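Local coordinates for heme-binding protein A / AI-2 binding protein A (PDB 6OFQ) that binds peptides in the periplasm, STSA among them, and probably hands them to an ABC transporter for import, at residues 33-38 with 265-270; 283-288 with 504-509. All blocks are in the same frame, centred on the assembly; numbering follows the deposited sequence.

Contact 1: 33-38 with 265-270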
loop_
_atom_site.group_PDB
_atom_site.type_symbol
_atom_site.label_atom_id
_atom_site.label_comp_id
_atom_site.label_asym_id
_atom_site.label_seq_id
_atom_site.Cartn_x
_atom_site.Cartn_y
_atom_site.Cartn_z
ATOM N N LEU A 33 4.058 17.798 15.121
ATOM C CA LEU A 33 4.178 16.353 15.281
ATOM C C LEU A 33 5.406 15.866 14.546
ATOM O O LEU A 33 5.606 16.196 13.378
ATOM C CB LEU A 33 2.947 15.654 14.697
ATOM C CG LEU A 33 3.010 14.123 14.646
ATOM C CD1 LEU A 33 2.888 13.524 16.024
ATOM C CD2 LEU A 33 1.932 13.518 13.758
ATOM N N VAL A 34 6.259 15.139 15.260
ATOM C CA VAL A 34 7.457 14.489 14.656
ATOM C C VAL A 34 7.169 12.996 14.532
ATOM O O VAL A 34 7.073 12.304 15.557
ATOM C CB VAL A 34 8.749 14.753 15.436
ATOM C CG1 VAL A 34 9.917 14.192 14.637
ATOM C CG2 VAL A 34 8.982 16.248 15.569
ATOM N N PHE A 35 6.991 12.534 13.303
ATOM C CA PHE A 35 6.669 11.138 12.980
ATOM C C PHE A 35 7.972 10.556 12.444
ATOM O O PHE A 35 8.639 11.208 11.639
ATOM C CB PHE A 35 5.623 11.163 11.881
ATOM C CG PHE A 35 5.204 9.850 11.303
ATOM C CD1 PHE A 35 5.852 9.290 10.226
ATOM C CD2 PHE A 35 4.087 9.184 11.742
ATOM C CE1 PHE A 35 5.421 8.090 9.673
ATOM C CE2 PHE A 35 3.626 7.998 11.190
ATOM C CZ PHE A 35 4.324 7.446 10.141
ATOM N N ALA A 36 8.279 9.334 12.827
ATOM C CA ALA A 36 9.465 8.687 12.282
ATOM C C ALA A 36 9.101 7.315 11.731
ATOM O O ALA A 36 8.257 6.575 12.221
ATOM C CB ALA A 36 10.536 8.544 13.376
ATOM N N ARG A 37 9.877 6.943 10.713
ATOM C CA ARG A 37 9.677 5.739 9.948
ATOM C C ARG A 37 10.981 5.284 9.348
ATOM O O ARG A 37 12.004 5.970 9.390
ATOM C CB ARG A 37 8.569 5.950 8.929
ATOM C CG ARG A 37 8.691 7.180 8.047
ATOM C CD ARG A 37 9.750 7.071 6.966
ATOM N NE ARG A 37 9.793 8.197 6.024
ATOM C CZ ARG A 37 8.930 8.468 5.050
ATOM N NH1 ARG A 37 7.908 7.665 4.914
ATOM N NH2 ARG A 37 9.026 9.544 4.328
ATOM N N GLY A 38 11.023 4.079 8.831
ATOM C CA GLY A 38 12.239 3.398 8.439
ATOM C C GLY A 38 12.834 3.688 7.105
ATOM O O GLY A 38 14.045 3.561 6.940
ATOM N N LEU A 265 5.961 9.726 17.404
ATOM C CA LEU A 265 5.068 8.675 16.889
ATOM C C LEU A 265 5.936 7.964 15.856
ATOM O O LEU A 265 6.602 8.611 15.051
ATOM C CB LEU A 265 3.820 9.306 16.267
ATOM C CG LEU A 265 2.927 8.570 15.264
ATOM C CD1 LEU A 265 2.227 7.534 16.049
ATOM C CD2 LEU A 265 1.870 9.509 14.716
ATOM N N MET A 266 5.903 6.639 15.844
ATOM C CA MET A 266 6.735 5.881 14.907
ATOM C C MET A 266 6.070 4.616 14.393
ATOM O O MET A 266 5.312 3.951 15.098
ATOM C CB MET A 266 8.114 5.526 15.457
ATOM C CG MET A 266 8.007 4.861 16.790
ATOM S SD MET A 266 9.520 4.089 17.422
ATOM C CE MET A 266 9.723 2.586 16.458
ATOM N N THR A 267 6.413 4.257 13.160
ATOM C CA THR A 267 6.023 2.962 12.622
ATOM C C THR A 267 7.245 2.057 12.665
ATOM O O THR A 267 8.412 2.502 12.778
ATOM C CB THR A 267 5.456 3.113 11.184
ATOM O OG1 THR A 267 6.450 3.740 10.357
ATOM C CG2 THR A 267 4.121 3.905 11.275
ATOM N N GLY A 268 6.925 0.771 12.545
ATOM C CA GLY A 268 7.985 -0.222 12.327
ATOM C C GLY A 268 8.840 -0.568 13.536
ATOM O O GLY A 268 10.057 -0.740 13.363
ATOM N N PRO A 269 8.291 -0.676 14.748
ATOM C CA PRO A 269 9.148 -0.984 15.901
ATOM C C PRO A 269 9.819 -2.351 15.745
ATOM O O PRO A 269 9.212 -3.283 15.168
ATOM C CB PRO A 269 8.194 -0.999 17.082
ATOM C CG PRO A 269 6.899 -1.421 16.465
ATOM C CD PRO A 269 6.868 -0.746 15.116
ATOM N N ASN A 270 10.969 -2.519 16.396
ATOM C CA ASN A 270 11.407 -3.879 16.655
ATOM C C ASN A 270 10.516 -4.527 17.685
ATOM O O ASN A 270 10.276 -4.022 18.778
ATOM C CB ASN A 270 12.805 -3.868 17.243
ATOM C CG ASN A 270 13.835 -3.697 16.180
ATOM O OD1 ASN A 270 13.703 -4.182 15.027
ATOM N ND2 ASN A 270 14.864 -2.932 16.541
HETATM O O HOH W 1 8.494 2.521 8.861
#
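Phe35 and Ala36 pair in parallel with Leu265 and Met266: Ala36 N donates to Leu265 O at 2.9 Å, Thr267 N donates to Ala36 O at 3.1 Å, and a weak bond from Leu265 N to Val34 O precedes them. On the face carrying Phe35, Leu265 puts its CD2 against the edge of the phenyl ring, close to the ring plane and 3.7 Å from Phe35 CD2, while the same methyl reaches Leu33 CD2. Thr267 CG2 approaches the far end of that ring obliquely, 3.7 Å from Phe35 CZ. The threonine hydroxyl stands between its own N and carbonyl carbon (chi1 58°), where OG1 lies 3.4 Å from Arg37 CB and shares with Gly38 N a water that links the two segments just past the last paired residues. Ala36 and Met266 occupy the other face, CB to CB at 4.4 Å. The guanidinium of Arg37 turns away to a salt bridge with Glu53. Strand 265-266 is the last strand of this mixed sheet, with strand 32-37 held between it and strand 242-247; Arg254 of helix 251-259 packs on Ala36 and Met266, and Phe526 meets the Phe35 ring.

Contact 2: 283-288 with 504-509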
loop_
_atom_site.group_PDB
_atom_site.type_symbol
_atom_site.label_atom_id
_atom_site.label_comp_id
_atom_site.label_asym_id
_atom_site.label_seq_id
_atom_site.Cartn_x
_atom_site.Cartn_y
_atom_site.Cartn_z
ATOM N N ILE A 283 4.691 6.635 27.326
ATOM C CA ILE A 283 4.654 5.977 26.021
ATOM C C ILE A 283 3.473 5.049 26.019
ATOM O O ILE A 283 3.202 4.391 27.027
ATOM C CB ILE A 283 5.958 5.252 25.690
ATOM C CG1 ILE A 283 7.009 6.340 25.430
ATOM C CG2 ILE A 283 5.791 4.231 24.544
ATOM C CD1 ILE A 283 8.429 5.857 25.270
ATOM N N VAL A 284 2.761 5.024 24.904
ATOM C CA VAL A 284 1.582 4.159 24.655
ATOM C C VAL A 284 2.016 3.368 23.415
ATOM O O VAL A 284 2.595 3.944 22.475
ATOM C CB VAL A 284 0.316 5.023 24.409
ATOM C CG1 VAL A 284 -0.886 4.323 23.758
ATOM C CG2 VAL A 284 -0.099 5.657 25.738
ATOM N N VAL A 285 1.592 2.112 23.321
ATOM C CA VAL A 285 1.812 1.360 22.113
ATOM C C VAL A 285 0.419 0.940 21.653
ATOM O O VAL A 285 -0.196 0.040 22.254
ATOM C CB VAL A 285 2.714 0.151 22.328
ATOM C CG1 VAL A 285 2.870 -0.615 21.028
ATOM C CG2 VAL A 285 4.089 0.641 22.765
ATOM N N ASP A 286 -0.029 1.528 20.536
ATOM C CA ASP A 286 -1.332 1.127 19.992
ATOM C C ASP A 286 -1.190 -0.197 19.271
ATOM O O ASP A 286 -0.157 -0.469 18.620
ATOM C CB ASP A 286 -1.742 2.122 18.888
ATOM C CG ASP A 286 -2.075 3.513 19.357
ATOM O OD1 ASP A 286 -2.133 3.751 20.564
ATOM O OD2 ASP A 286 -2.441 4.326 18.463
ATOM N N LYS A 287 -2.189 -1.085 19.387
ATOM C CA LYS A 287 -2.149 -2.389 18.723
ATOM C C LYS A 287 -3.515 -2.719 18.201
ATOM O O LYS A 287 -4.509 -2.552 18.925
ATOM C CB LYS A 287 -1.723 -3.516 19.680
ATOM C CG LYS A 287 -0.396 -3.277 20.381
ATOM C CD LYS A 287 0.018 -4.434 21.303
ATOM C CE LYS A 287 1.023 -3.936 22.324
ATOM N NZ LYS A 287 0.331 -3.076 23.341
ATOM N N SER A 288 -3.561 -3.157 16.953
ATOM C CA SER A 288 -4.790 -3.743 16.430
ATOM C C SER A 288 -4.519 -4.837 15.413
ATOM O O SER A 288 -3.370 -5.073 15.076
ATOM C CB SER A 288 -5.676 -2.648 15.825
ATOM O OG SER A 288 -5.098 -2.095 14.657
ATOM N N TYR A 504 0.217 -7.800 13.337
ATOM C CA TYR A 504 -0.597 -6.814 14.010
ATOM C C TYR A 504 -0.043 -5.418 13.687
ATOM O O TYR A 504 1.158 -5.277 13.393
ATOM C CB TYR A 504 -0.445 -7.004 15.526
ATOM C CG TYR A 504 -0.984 -8.275 16.079
ATOM C CD1 TYR A 504 -1.827 -9.105 15.401
ATOM C CD2 TYR A 504 -0.634 -8.621 17.373
ATOM C CE1 TYR A 504 -2.295 -10.287 15.972
ATOM C CE2 TYR A 504 -1.087 -9.771 17.966
ATOM C CZ TYR A 504 -1.870 -10.608 17.258
ATOM O OH TYR A 504 -2.329 -11.780 17.862
ATOM N N SER A 505 -0.898 -4.413 13.667
ATOM C CA SER A 505 -0.422 -3.029 13.543
ATOM C C SER A 505 0.031 -2.627 14.951
ATOM O O SER A 505 -0.808 -2.600 15.858
ATOM C CB SER A 505 -1.499 -2.032 13.100
ATOM O OG SER A 505 -0.873 -0.775 12.979
ATOM N N VAL A 506 1.281 -2.197 15.095
ATOM C CA VAL A 506 1.892 -1.915 16.388
ATOM C C VAL A 506 2.593 -0.561 16.325
ATOM O O VAL A 506 3.565 -0.437 15.554
ATOM C CB VAL A 506 2.864 -3.002 16.860
ATOM C CG1 VAL A 506 3.428 -2.658 18.249
ATOM C CG2 VAL A 506 2.162 -4.342 16.881
ATOM N N VAL A 507 2.024 0.462 16.976
ATOM C CA VAL A 507 2.472 1.854 16.768
ATOM C C VAL A 507 2.751 2.523 18.097
ATOM O O VAL A 507 1.854 2.978 18.789
ATOM C CB VAL A 507 1.452 2.672 15.943
ATOM C CG1 VAL A 507 1.939 4.137 15.906
ATOM C CG2 VAL A 507 1.315 2.154 14.544
ATOM N N PRO A 508 4.052 2.589 18.468
ATOM C CA PRO A 508 4.390 3.342 19.687
ATOM C C PRO A 508 4.368 4.854 19.522
ATOM O O PRO A 508 4.699 5.378 18.445
ATOM C CB PRO A 508 5.859 2.930 19.906
ATOM C CG PRO A 508 6.105 1.723 19.054
ATOM C CD PRO A 508 5.207 1.923 17.858
ATOM N N HIS A 509 3.849 5.551 20.527
ATOM C CA HIS A 509 3.839 6.993 20.488
ATOM C C HIS A 509 3.826 7.563 21.873
ATOM O O HIS A 509 3.586 6.873 22.853
ATOM C CB HIS A 509 2.656 7.517 19.664
ATOM C CG HIS A 509 1.335 7.075 20.171
ATOM N ND1 HIS A 509 0.605 7.748 21.127
ATOM C CD2 HIS A 509 0.617 5.966 19.888
ATOM C CE1 HIS A 509 -0.532 7.121 21.356
ATOM N NE2 HIS A 509 -0.530 6.020 20.636
#
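His509 reaches across the strand pair to Asp286, its NE2 donating to OD1 at 2.8 Å and 163°. The acceptor lies in the imidazole plane, the N-H meets OD1 from above the carboxylate plane, and the two planes are 76° apart. OD2 is also near NE2, but its angle is too poor for a second bond. With CG of His509 between backbone N and carbonyl carbon (chi1 58°), the ring swings over Val284, its cross-strand neighbour. Val284 CB sits over one ring face, a CH-pi contact 4.2 Å from the centroid, and Val284 CG1, anti to the backbone N, comes within 3.6 Å of His509 NE2.

On the other face of the sheet, Val285 spreads its branches: CG1 presses on Val506 CG1 at 3.5 Å, tighter than usual for methyls, and CG2 lies beside Pro508 CB. Lys287 also rises from this face, but its NZ turns back to a salt bridge with Glu278 and a weak bond to Val285 O.

Behind these side chains runs a regular antiparallel ladder. Val284-His509, Asp286-Val507 and Ser288-Ser505 are hydrogen-bonded pairs, each closed by two N-H···O bonds, and fix the offset that brings Asp286 beside the histidine. The ladder belongs to a mixed sheet in which strands 292-298 and 332-334 also run antiparallel to 497-510. Helix 274-278 packs on Val285, Val506 and Pro508. Ser288 OG and Thr518 OG1 are hydrogen-bonded, and Thr518 also touches Asp286 and Ser505.

ND1 of His509 is hydrogen-bonded too, to a residue next to one of the two segments, so both ring nitrogens are engaged and the ring's rotation is fixed. The nearby carboxylate would be expected to stabilise the proton on NE2, and the pair acts as a polar cross-strand tie.

The two contacts have centres 10 Å apart and meet through strand 497-510. Met266 N of contact 1 lies 3.1 Å from Pro508 O of contact 2, a probable hydrogen bond linking the backbones of the two sheets. Beside it, Leu265 CD1 packs on Val507 CG1 at 3.4 Å, and Pro269 CD approaches Val506 O at 3.3 Å. Segment 265-270 therefore joins 33-38 along one border and 504-509 along another. Contact 1 closes in sequence before contact 2 opens, and both lie on the same side of the chain's centre. Together they connect strand 265-266 with strand 32-37 and, through Met266 and Leu265, with strand 497-510.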